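Local coordinates for FAD:protein FMN transferase (Pseudomonas stutzeri ATCC 14405 = CCUG 16156, PDB 5MGY), which probably transfers the FMN part of FAD to threonine residues of target proteins, using magnesium and releasing AMP, at residues 48-51 against 52-56; 308-311 against 312-316; 168-171 against 172-176. All blocks are in the same frame, centred on the assembly; numbering follows the deposited sequence.

Interaction 1 (48-51 against 52-56); sequences QLDK and QLSTY. Unlike the reference sequence in segment 48-51: Gln48 (reference Glu).
Gln52 N bonds to Gln48 O at 2.9 Å and Leu53 N to Leu49 O at 2.8 Å, the last regular helical turn of helix 35-53, and a weak bond of 3.4 Å from Ser54 N to Asp50 O follows as the chain leaves the helix. Gln48 is a glutamate in the reference sequence. Its side chain runs alongside that of Gln52, both pointing the same way. The two terminal amides are nearly parallel, with planes 17° apart, and NE2 of Gln48 is 3.8 Å from NE2 of Gln52. Both side chains touch Met79 of helix 78-93. Leu49 and Leu53 also lie side by side, and Leu49 CD2 meets Leu53 CD1 at 3.6 Å. This is a buried apolar pair, one helical turn apart. Leu49 also packs on Tyr162 and Ala163 of helix 159-173, and Leu53 on Leu83 of helix 78-93. The pair does not touch the magnesium site; the side chain of Leu53 is about 12 Å from the bound metal. Past the helix the chain forms an ST turn. Ser54 OG is anti to its own backbone N (chi1 -177°), which carries the hydroxyl forward along the chain, and it accepts from Tyr56 N at 2.9 Å. The CB of Ser54 comes back against the carboxylate of Asp50, 3.6 Å from OD2. That oxygen also has a long, weak ion pair with Arg57. Lys51 turns to another side of the helix, and its NZ forms a salt bridge with Asp61.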
ATOM      1  N   GLN A  48     -11.751  11.730   5.308  1.00 38.65           N
ATOM      2  CA  GLN A  48     -10.655  12.636   5.396  1.00 43.92           C
ATOM      3  C   GLN A  48      -9.582  12.232   4.378  1.00 46.21           C
ATOM      4  O   GLN A  48      -8.947  13.095   3.771  1.00 50.14           O
ATOM      5  CB  GLN A  48     -10.005  12.602   6.739  1.00 46.03           C
ATOM      6  CG  GLN A  48     -10.725  13.281   7.845  1.00 49.31           C
ATOM      7  CD  GLN A  48     -10.011  13.009   9.152  1.00 51.95           C
ATOM      8  OE1 GLN A  48     -10.570  12.388  10.085  1.00 49.87           O
ATOM      9  NE2 GLN A  48      -8.725  13.429   9.217  1.00 53.41           N
ATOM     10  N   LEU A  49      -9.346  10.932   4.218  1.00 43.31           N
ATOM     11  CA  LEU A  49      -8.284  10.506   3.328  1.00 42.43           C
ATOM     12  C   LEU A  49      -8.617  10.899   1.928  1.00 42.60           C
ATOM     13  O   LEU A  49      -7.755  11.381   1.211  1.00 43.19           O
ATOM     14  CB  LEU A  49      -8.023   9.010   3.396  1.00 39.77           C
ATOM     15  CG  LEU A  49      -7.364   8.536   4.680  1.00 38.35           C
ATOM     16  CD1 LEU A  49      -7.490   7.041   4.851  1.00 38.46           C
ATOM     17  CD2 LEU A  49      -5.919   8.831   4.691  1.00 38.05           C
ATOM     18  N   ASP A  50      -9.867  10.726   1.550  1.00 42.63           N
ATOM     19  CA  ASP A  50     -10.283  11.038   0.208  1.00 45.87           C
ATOM     20  C   ASP A  50     -10.185  12.558  -0.059  1.00 47.77           C
ATOM     21  O   ASP A  50      -9.786  12.989  -1.106  1.00 52.47           O
ATOM     22  CB  ASP A  50     -11.693  10.576   0.052  1.00 49.88           C
ATOM     23  CG  ASP A  50     -12.058  10.235  -1.381  1.00 55.22           C
ATOM     24  OD1 ASP A  50     -12.557   9.210  -1.640  1.00 56.79           O
ATOM     25  OD2 ASP A  50     -11.983  10.941  -2.340  1.00 61.14           O
ATOM     26  N   LYS A  51     -10.547  13.360   0.910  1.00 49.53           N
ATOM     27  CA  LYS A  51     -10.567  14.799   0.738  1.00 49.81           C
ATOM     28  C   LYS A  51      -9.151  15.329   0.680  1.00 45.57           C
ATOM     29  O   LYS A  51      -8.919  16.230  -0.068  1.00 48.22           O
ATOM     30  CB  LYS A  51     -11.355  15.465   1.899  1.00 50.38           C
ATOM     31  CG  LYS A  51     -11.874  16.840   1.601  1.00 52.02           C
ATOM     32  CD  LYS A  51     -10.888  17.936   1.945  1.00 54.90           C
ATOM     33  CE  LYS A  51     -11.293  19.229   1.242  1.00 58.07           C
ATOM     34  NZ  LYS A  51     -10.136  20.154   1.111  1.00 59.52           N
ATOM     35  N   GLN A  52      -8.252  14.802   1.515  1.00 42.69           N
ATOM     36  CA  GLN A  52      -6.871  15.278   1.613  1.00 41.51           C
ATOM     37  C   GLN A  52      -6.011  14.697   0.449  1.00 39.48           C
ATOM     38  O   GLN A  52      -5.302  15.446  -0.208  1.00 41.03           O
ATOM     39  CB  GLN A  52      -6.246  14.994   3.025  1.00 40.78           C
ATOM     40  CG  GLN A  52      -6.922  15.693   4.215  1.00 40.02           C
ATOM     41  CD  GLN A  52      -6.121  15.646   5.519  1.00 40.61           C
ATOM     42  OE1 GLN A  52      -4.935  15.872   5.550  1.00 45.63           O
ATOM     43  NE2 GLN A  52      -6.776  15.386   6.599  1.00 43.79           N
ATOM     44  N   LEU A  53      -6.142  13.411   0.131  1.00 37.14           N
ATOM     45  CA  LEU A  53      -5.100  12.690  -0.668  1.00 35.45           C
ATOM     46  C   LEU A  53      -5.501  12.156  -2.028  1.00 35.82           C
ATOM     47  O   LEU A  53      -4.633  11.831  -2.773  1.00 35.76           O
ATOM     48  CB  LEU A  53      -4.583  11.481   0.085  1.00 32.87           C
ATOM     49  CG  LEU A  53      -4.193  11.587   1.550  1.00 31.68           C
ATOM     50  CD1 LEU A  53      -3.904  10.209   2.094  1.00 29.99           C
ATOM     51  CD2 LEU A  53      -2.983  12.463   1.689  1.00 31.36           C
ATOM     52  N   SER A  54      -6.780  11.996  -2.342  1.00 37.79           N
ATOM     53  CA  SER A  54      -7.170  11.498  -3.664  1.00 37.78           C
ATOM     54  C   SER A  54      -6.926  12.476  -4.803  1.00 38.81           C
ATOM     55  O   SER A  54      -7.413  13.581  -4.813  1.00 41.95           O
ATOM     56  CB  SER A  54      -8.631  11.177  -3.714  1.00 39.21           C
ATOM     57  OG  SER A  54      -8.936  10.642  -4.970  1.00 38.25           O
ATOM     58  N   THR A  55      -6.185  12.000  -5.776  1.00 39.88           N
ATOM     59  CA  THR A  55      -6.059  12.612  -7.078  1.00 43.11           C
ATOM     60  C   THR A  55      -7.278  12.411  -7.982  1.00 44.25           C
ATOM     61  O   THR A  55      -7.300  12.963  -9.043  1.00 48.58           O
ATOM     62  CB  THR A  55      -4.776  12.106  -7.843  1.00 41.31           C
ATOM     63  OG1 THR A  55      -4.749  10.688  -7.902  1.00 40.66           O
ATOM     64  CG2 THR A  55      -3.526  12.531  -7.142  1.00 40.92           C
ATOM     65  N   TYR A  56      -8.272  11.627  -7.578  1.00 46.99           N
ATOM     66  CA  TYR A  56      -9.504  11.452  -8.346  1.00 47.33           C
ATOM     67  C   TYR A  56     -10.609  12.395  -7.988  1.00 53.56           C
ATOM     68  O   TYR A  56     -11.690  12.262  -8.534  1.00 56.59           O
ATOM     69  CB  TYR A  56     -10.005  10.045  -8.204  1.00 45.51           C
ATOM     70  CG  TYR A  56      -9.100   9.074  -8.934  1.00 46.29           C
ATOM     71  CD1 TYR A  56      -9.458   8.528 -10.159  1.00 47.18           C
ATOM     72  CD2 TYR A  56      -7.845   8.694  -8.402  1.00 44.87           C
ATOM     73  CE1 TYR A  56      -8.592   7.629 -10.814  1.00 45.88           C
ATOM     74  CE2 TYR A  56      -6.985   7.799  -9.048  1.00 39.68           C
ATOM     75  CZ  TYR A  56      -7.349   7.274 -10.251  1.00 41.53           C
ATOM     76  OH  TYR A  56      -6.476   6.434 -10.901  1.00 38.94           O
TER

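Interaction 2 (308-311 against 312-316); sequences TTST and KAFDE
Thr311 caps the helix that contains Phe314 and Asp315. It is the N-cap residue between strand 306-310, an outermost strand of the antiparallel sheet within this chain, and helix 312-318. The short strand and helix segments run at 79° to each other, so the chain turns sharply here.

The capping bonds come first. Thr311 OG1 stands between its own backbone N and carbonyl carbon (chi1 66°), facing the first turn of the helix. It accepts from Phe314 N at 3.1 Å, and the bond is fairly straight at 164°. The same oxygen is hydrogen-bonded to Ile294 O, which ties the cap to the chain just before strand 295-301. Thr311 O takes the first i to i+4 bond of the helix, from Asp315 N, also at 3.1 Å. Glu290 of helix 267-292 accepts from Lys312 N, another amide of this helix start.

A second link joins side chain to side chain. Ser310 OG donates to Asp315 OD1 at 2.6 Å. It meets that oxygen on the syn side, 31° out of the carboxylate plane. The carboxylate sits beside the start of the helix, whose dipole would probably favour its negative charge.

The apolar contact is made by Phe314. Its CG is anti to the backbone N (chi1 -179°), and the ring lies back beside the end of the strand. Ser310 CB approaches the ring obliquely, 3.6 Å from CD1. The ring also reaches Ala295 of strand 295-301 and meets the ring of Phe318. Asp315 OD1 lies at the edge of the Phe314 ring and in its plane, 3.8 Å from CD1.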
ATOM      1  N   THR A 308       7.831 -19.685  -5.739  1.00 53.60           N
ATOM      2  CA  THR A 308       7.715 -18.805  -4.564  1.00 55.94           C
ATOM      3  C   THR A 308       9.006 -18.691  -3.747  1.00 53.82           C
ATOM      4  O   THR A 308       9.724 -19.638  -3.514  1.00 56.05           O
ATOM      5  CB  THR A 308       6.502 -19.219  -3.622  1.00 60.35           C
ATOM      6  OG1 THR A 308       6.722 -20.508  -3.008  1.00 59.42           O
ATOM      7  CG2 THR A 308       5.153 -19.257  -4.386  1.00 59.84           C
ATOM      8  N   THR A 309       9.254 -17.527  -3.209  1.00 55.71           N
ATOM      9  CA  THR A 309      10.473 -17.343  -2.438  1.00 58.81           C
ATOM     10  C   THR A 309      10.136 -16.457  -1.244  1.00 55.66           C
ATOM     11  O   THR A 309       9.418 -15.507  -1.363  1.00 56.49           O
ATOM     12  CB  THR A 309      11.584 -16.719  -3.332  1.00 60.45           C
ATOM     13  OG1 THR A 309      11.446 -17.218  -4.684  1.00 59.04           O
ATOM     14  CG2 THR A 309      12.986 -17.006  -2.752  1.00 62.22           C
ATOM     15  N   SER A 310      10.641 -16.812  -0.090  1.00 59.67           N
ATOM     16  CA  SER A 310      10.370 -16.123   1.149  1.00 60.00           C
ATOM     17  C   SER A 310      11.727 -15.587   1.617  1.00 55.81           C
ATOM     18  O   SER A 310      12.727 -16.009   1.127  1.00 58.12           O
ATOM     19  CB  SER A 310       9.677 -17.089   2.165  1.00 61.79           C
ATOM     20  OG  SER A 310      10.548 -18.092   2.712  1.00 62.76           O
ATOM     21  N   THR A 311      11.754 -14.610   2.497  1.00 54.34           N
ATOM     22  CA  THR A 311      13.008 -14.103   2.988  1.00 55.01           C
ATOM     23  C   THR A 311      13.304 -14.800   4.259  1.00 54.25           C
ATOM     24  O   THR A 311      12.517 -15.593   4.761  1.00 53.75           O
ATOM     25  CB  THR A 311      12.959 -12.579   3.255  1.00 57.79           C
ATOM     26  OG1 THR A 311      12.046 -12.298   4.335  1.00 58.51           O
ATOM     27  CG2 THR A 311      12.570 -11.828   1.968  1.00 56.46           C
ATOM     28  N   LYS A 312      14.458 -14.461   4.775  1.00 58.37           N
ATOM     29  CA  LYS A 312      14.935 -14.896   6.054  1.00 65.43           C
ATOM     30  C   LYS A 312      14.070 -14.412   7.205  1.00 62.91           C
ATOM     31  O   LYS A 312      13.701 -15.211   8.055  1.00 64.39           O
ATOM     32  CB  LYS A 312      16.354 -14.379   6.194  1.00 72.89           C
ATOM     33  CG  LYS A 312      17.084 -14.777   7.445  1.00 83.06           C
ATOM     34  CD  LYS A 312      18.497 -14.202   7.458  1.00 91.35           C
ATOM     35  CE  LYS A 312      19.322 -14.679   6.255  1.00 96.01           C
ATOM     36  NZ  LYS A 312      20.761 -14.373   6.410  1.00 96.34           N
ATOM     37  N   ALA A 313      13.752 -13.111   7.222  1.00 61.75           N
ATOM     38  CA  ALA A 313      12.903 -12.507   8.269  1.00 55.88           C
ATOM     39  C   ALA A 313      11.515 -13.128   8.251  1.00 51.84           C
ATOM     40  O   ALA A 313      10.932 -13.354   9.312  1.00 51.70           O
ATOM     41  CB  ALA A 313      12.821 -10.982   8.124  1.00 53.70           C
ATOM     42  N   PHE A 314      10.990 -13.402   7.058  1.00 47.94           N
ATOM     43  CA  PHE A 314       9.698 -14.078   6.918  1.00 49.65           C
ATOM     44  C   PHE A 314       9.733 -15.480   7.500  1.00 55.79           C
ATOM     45  O   PHE A 314       8.745 -15.941   8.088  1.00 55.11           O
ATOM     46  CB  PHE A 314       9.313 -14.164   5.452  1.00 48.48           C
ATOM     47  CG  PHE A 314       7.987 -14.813   5.185  1.00 47.07           C
ATOM     48  CD1 PHE A 314       7.860 -16.190   5.094  1.00 50.34           C
ATOM     49  CD2 PHE A 314       6.878 -14.039   4.953  1.00 49.29           C
ATOM     50  CE1 PHE A 314       6.621 -16.773   4.807  1.00 54.55           C
ATOM     51  CE2 PHE A 314       5.633 -14.592   4.671  1.00 52.13           C
ATOM     52  CZ  PHE A 314       5.499 -15.968   4.599  1.00 54.90           C
ATOM     53  N   ASP A 315      10.859 -16.173   7.291  1.00 67.20           N
ATOM     54  CA  ASP A 315      11.017 -17.572   7.729  1.00 71.58           C
ATOM     55  C   ASP A 315      11.114 -17.700   9.268  1.00 72.08           C
ATOM     56  O   ASP A 315      10.467 -18.598   9.831  1.00 69.41           O
ATOM     57  CB  ASP A 315      12.183 -18.264   6.983  1.00 74.73           C
ATOM     58  CG  ASP A 315      11.825 -18.666   5.543  1.00 73.93           C
ATOM     59  OD1 ASP A 315      10.622 -18.819   5.232  1.00 73.01           O
ATOM     60  OD2 ASP A 315      12.751 -18.825   4.713  1.00 73.96           O
ATOM     61  N   GLU A 316      11.872 -16.805   9.929  1.00 70.65           N
ATOM     62  CA  GLU A 316      11.848 -16.707  11.409  1.00 73.25           C
ATOM     63  C   GLU A 316      10.439 -16.445  11.964  1.00 70.94           C
ATOM     64  O   GLU A 316      10.006 -17.123  12.877  1.00 78.57           O
ATOM     65  CB  GLU A 316      12.847 -15.669  11.949  1.00 75.74           C
ATOM     66  CG  GLU A 316      14.216 -16.268  12.234  1.00 82.71           C
ATOM     67  CD  GLU A 316      15.340 -15.450  11.630  1.00 89.32           C
ATOM     68  OE1 GLU A 316      15.353 -14.224  11.794  1.00 92.28           O
ATOM     69  OE2 GLU A 316      16.206 -16.047  10.977  1.00 93.00           O
TER

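Interaction 3 (168-171 against 172-176); sequences IDRL and KALGV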
ATOM      1  N   ILE A 168      -6.963   1.488  13.210  1.00 39.69           N
ATOM      2  CA  ILE A 168      -6.497   0.821  14.428  1.00 40.84           C
ATOM      3  C   ILE A 168      -6.185   1.789  15.595  1.00 40.80           C
ATOM      4  O   ILE A 168      -6.453   1.480  16.734  1.00 44.73           O
ATOM      5  CB  ILE A 168      -5.320  -0.116  14.119  1.00 41.10           C
ATOM      6  CG1 ILE A 168      -5.839  -1.314  13.328  1.00 41.86           C
ATOM      7  CG2 ILE A 168      -4.635  -0.617  15.390  1.00 40.95           C
ATOM      8  CD1 ILE A 168      -4.747  -2.226  12.769  1.00 42.56           C
ATOM      9  N   ASP A 169      -5.613   2.943  15.352  1.00 42.98           N
ATOM     10  CA  ASP A 169      -5.390   3.865  16.463  1.00 46.08           C
ATOM     11  C   ASP A 169      -6.736   4.195  17.130  1.00 45.99           C
ATOM     12  O   ASP A 169      -6.814   4.301  18.356  1.00 44.25           O
ATOM     13  CB  ASP A 169      -4.657   5.138  16.014  1.00 46.35           C
ATOM     14  CG  ASP A 169      -3.205   4.859  15.545  1.00 50.83           C
ATOM     15  OD1 ASP A 169      -2.622   3.795  15.865  1.00 56.69           O
ATOM     16  OD2 ASP A 169      -2.619   5.706  14.823  1.00 53.77           O
ATOM     17  N   ARG A 170      -7.780   4.319  16.312  1.00 46.95           N
ATOM     18  CA  ARG A 170      -9.109   4.678  16.789  1.00 50.84           C
ATOM     19  C   ARG A 170      -9.842   3.618  17.521  1.00 49.60           C
ATOM     20  O   ARG A 170     -10.574   3.945  18.440  1.00 52.28           O
ATOM     21  CB  ARG A 170     -10.029   5.119  15.667  1.00 54.43           C
ATOM     22  CG  ARG A 170      -9.827   6.576  15.301  1.00 62.83           C
ATOM     23  CD  ARG A 170     -10.016   7.557  16.458  1.00 66.06           C
ATOM     24  NE  ARG A 170     -11.376   7.566  17.019  1.00 67.99           N
ATOM     25  CZ  ARG A 170     -11.712   8.172  18.168  1.00 68.81           C
ATOM     26  NH1 ARG A 170     -10.765   8.775  18.897  1.00 69.99           N
ATOM     27  NH2 ARG A 170     -12.980   8.153  18.606  1.00 62.32           N
ATOM     28  N   LEU A 171      -9.723   2.375  17.065  1.00 45.70           N
ATOM     29  CA  LEU A 171     -10.265   1.238  17.781  1.00 41.47           C
ATOM     30  C   LEU A 171      -9.560   1.089  19.119  1.00 40.89           C
ATOM     31  O   LEU A 171     -10.217   0.774  20.094  1.00 39.18           O
ATOM     32  CB  LEU A 171     -10.108  -0.059  16.991  1.00 40.11           C
ATOM     33  CG  LEU A 171     -10.682  -0.179  15.602  1.00 39.00           C
ATOM     34  CD1 LEU A 171     -10.737  -1.648  15.267  1.00 40.39           C
ATOM     35  CD2 LEU A 171     -12.050   0.433  15.495  1.00 39.06           C
ATOM     36  N   LYS A 172      -8.239   1.300  19.158  1.00 41.36           N
ATOM     37  CA  LYS A 172      -7.486   1.238  20.402  1.00 41.99           C
ATOM     38  C   LYS A 172      -7.923   2.357  21.303  1.00 41.22           C
ATOM     39  O   LYS A 172      -8.176   2.138  22.473  1.00 42.99           O
ATOM     40  CB  LYS A 172      -5.982   1.286  20.201  1.00 43.20           C
ATOM     41  CG  LYS A 172      -5.420  -0.037  19.763  1.00 47.20           C
ATOM     42  CD  LYS A 172      -3.906  -0.036  19.528  1.00 49.05           C
ATOM     43  CE  LYS A 172      -3.587  -1.383  18.876  1.00 54.44           C
ATOM     44  NZ  LYS A 172      -2.145  -1.681  18.840  1.00 60.44           N
ATOM     45  N   ALA A 173      -8.058   3.544  20.760  1.00 41.37           N
ATOM     46  CA  ALA A 173      -8.435   4.678  21.587  1.00 45.55           C
ATOM     47  C   ALA A 173      -9.833   4.482  22.243  1.00 47.75           C
ATOM     48  O   ALA A 173     -10.060   4.885  23.389  1.00 49.60           O
ATOM     49  CB  ALA A 173      -8.344   5.976  20.782  1.00 44.87           C
ATOM     50  N   LEU A 174     -10.720   3.799  21.531  1.00 50.11           N
ATOM     51  CA  LEU A 174     -12.034   3.428  22.030  1.00 51.61           C
ATOM     52  C   LEU A 174     -12.054   2.115  22.806  1.00 52.99           C
ATOM     53  O   LEU A 174     -13.106   1.532  22.957  1.00 54.92           O
ATOM     54  CB  LEU A 174     -13.016   3.312  20.860  1.00 53.03           C
ATOM     55  CG  LEU A 174     -13.309   4.586  20.086  1.00 57.66           C
ATOM     56  CD1 LEU A 174     -14.292   4.300  18.970  1.00 58.06           C
ATOM     57  CD2 LEU A 174     -13.879   5.675  20.969  1.00 60.82           C
ATOM     58  N   GLY A 175     -10.920   1.631  23.300  1.00 56.79           N
ATOM     59  CA  GLY A 175     -10.911   0.450  24.197  1.00 59.62           C
ATOM     60  C   GLY A 175     -10.772  -0.939  23.599  1.00 58.55           C
ATOM     61  O   GLY A 175     -10.533  -1.864  24.365  1.00 65.74           O
ATOM     62  N   VAL A 176     -10.870  -1.084  22.265  1.00 52.84           N
ATOM     63  CA  VAL A 176     -10.839  -2.406  21.580  1.00 47.58           C
ATOM     64  C   VAL A 176      -9.435  -3.006  21.634  1.00 42.99           C
ATOM     65  O   VAL A 176      -8.438  -2.330  21.476  1.00 39.71           O
ATOM     66  CB  VAL A 176     -11.317  -2.281  20.110  1.00 49.15           C
ATOM     67  CG1 VAL A 176     -11.276  -3.605  19.361  1.00 49.10           C
ATOM     68  CG2 VAL A 176     -12.720  -1.694  20.035  1.00 50.23           C
TER
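Leu171 lies against Val176 where helix 159-173 ends. Its CB is 4.0 Å from Val176 CB, and its carbonyl O accepts from Val176 N at 2.9 Å. The Leu171 side chain continues inward to Leu38 of helix 35-53 and Tyr179 of strand 179-183.

Lys172 has an extended chain that runs alongside Ile168, one turn back. The two point the same way, and Lys172 CE touches Ile168 CG2 at 3.7 Å. Its NZ goes on to a salt bridge with Glu190.

Arg170 is bent at chi2 and chi3 (-57° and -63°), which turns its guanidinium forward along the helix, toward Leu174. One face of the group receives Leu174 CG, and NH2 is 3.5 Å from Leu174 CD2. Its NE forms a salt bridge with Glu41 of helix 35-53. With an alanine in place of Leu174, the guanidinium would probably lose the CG and CD2 packing that helps fix its rotation, and Leu38 would lose a neighbour.

Gly175, with its positive phi, is the C-prime residue. Gly175 N bonds to Lys172 O, inside the wider bond from Val176 N to Leu171 O. This pair of bonds is the Schellman motif that ends the helix.

Overall arrangement
Interactions 1 and 3 belong to two helices that pack together, 35-53 and 159-173. Their nearest atoms are about 8 Å apart. Both are C-terminal helix ends, but one runs into an ST turn and the other closes with a glycine. Interaction 2 is a helix start, on the opposite side of the chain's centre from interaction 1. All three are partly buried. Interaction 1 lies closest of the three to the magnesium site, though it does not touch it, and its leucine pair faces inward. Interaction 3 mixes buried aliphatic packing with charged side chains paired elsewhere. Interaction 2 depends more on hydroxyl and carboxylate bonds, as suits a strand-to-helix turn at the sheet's edge.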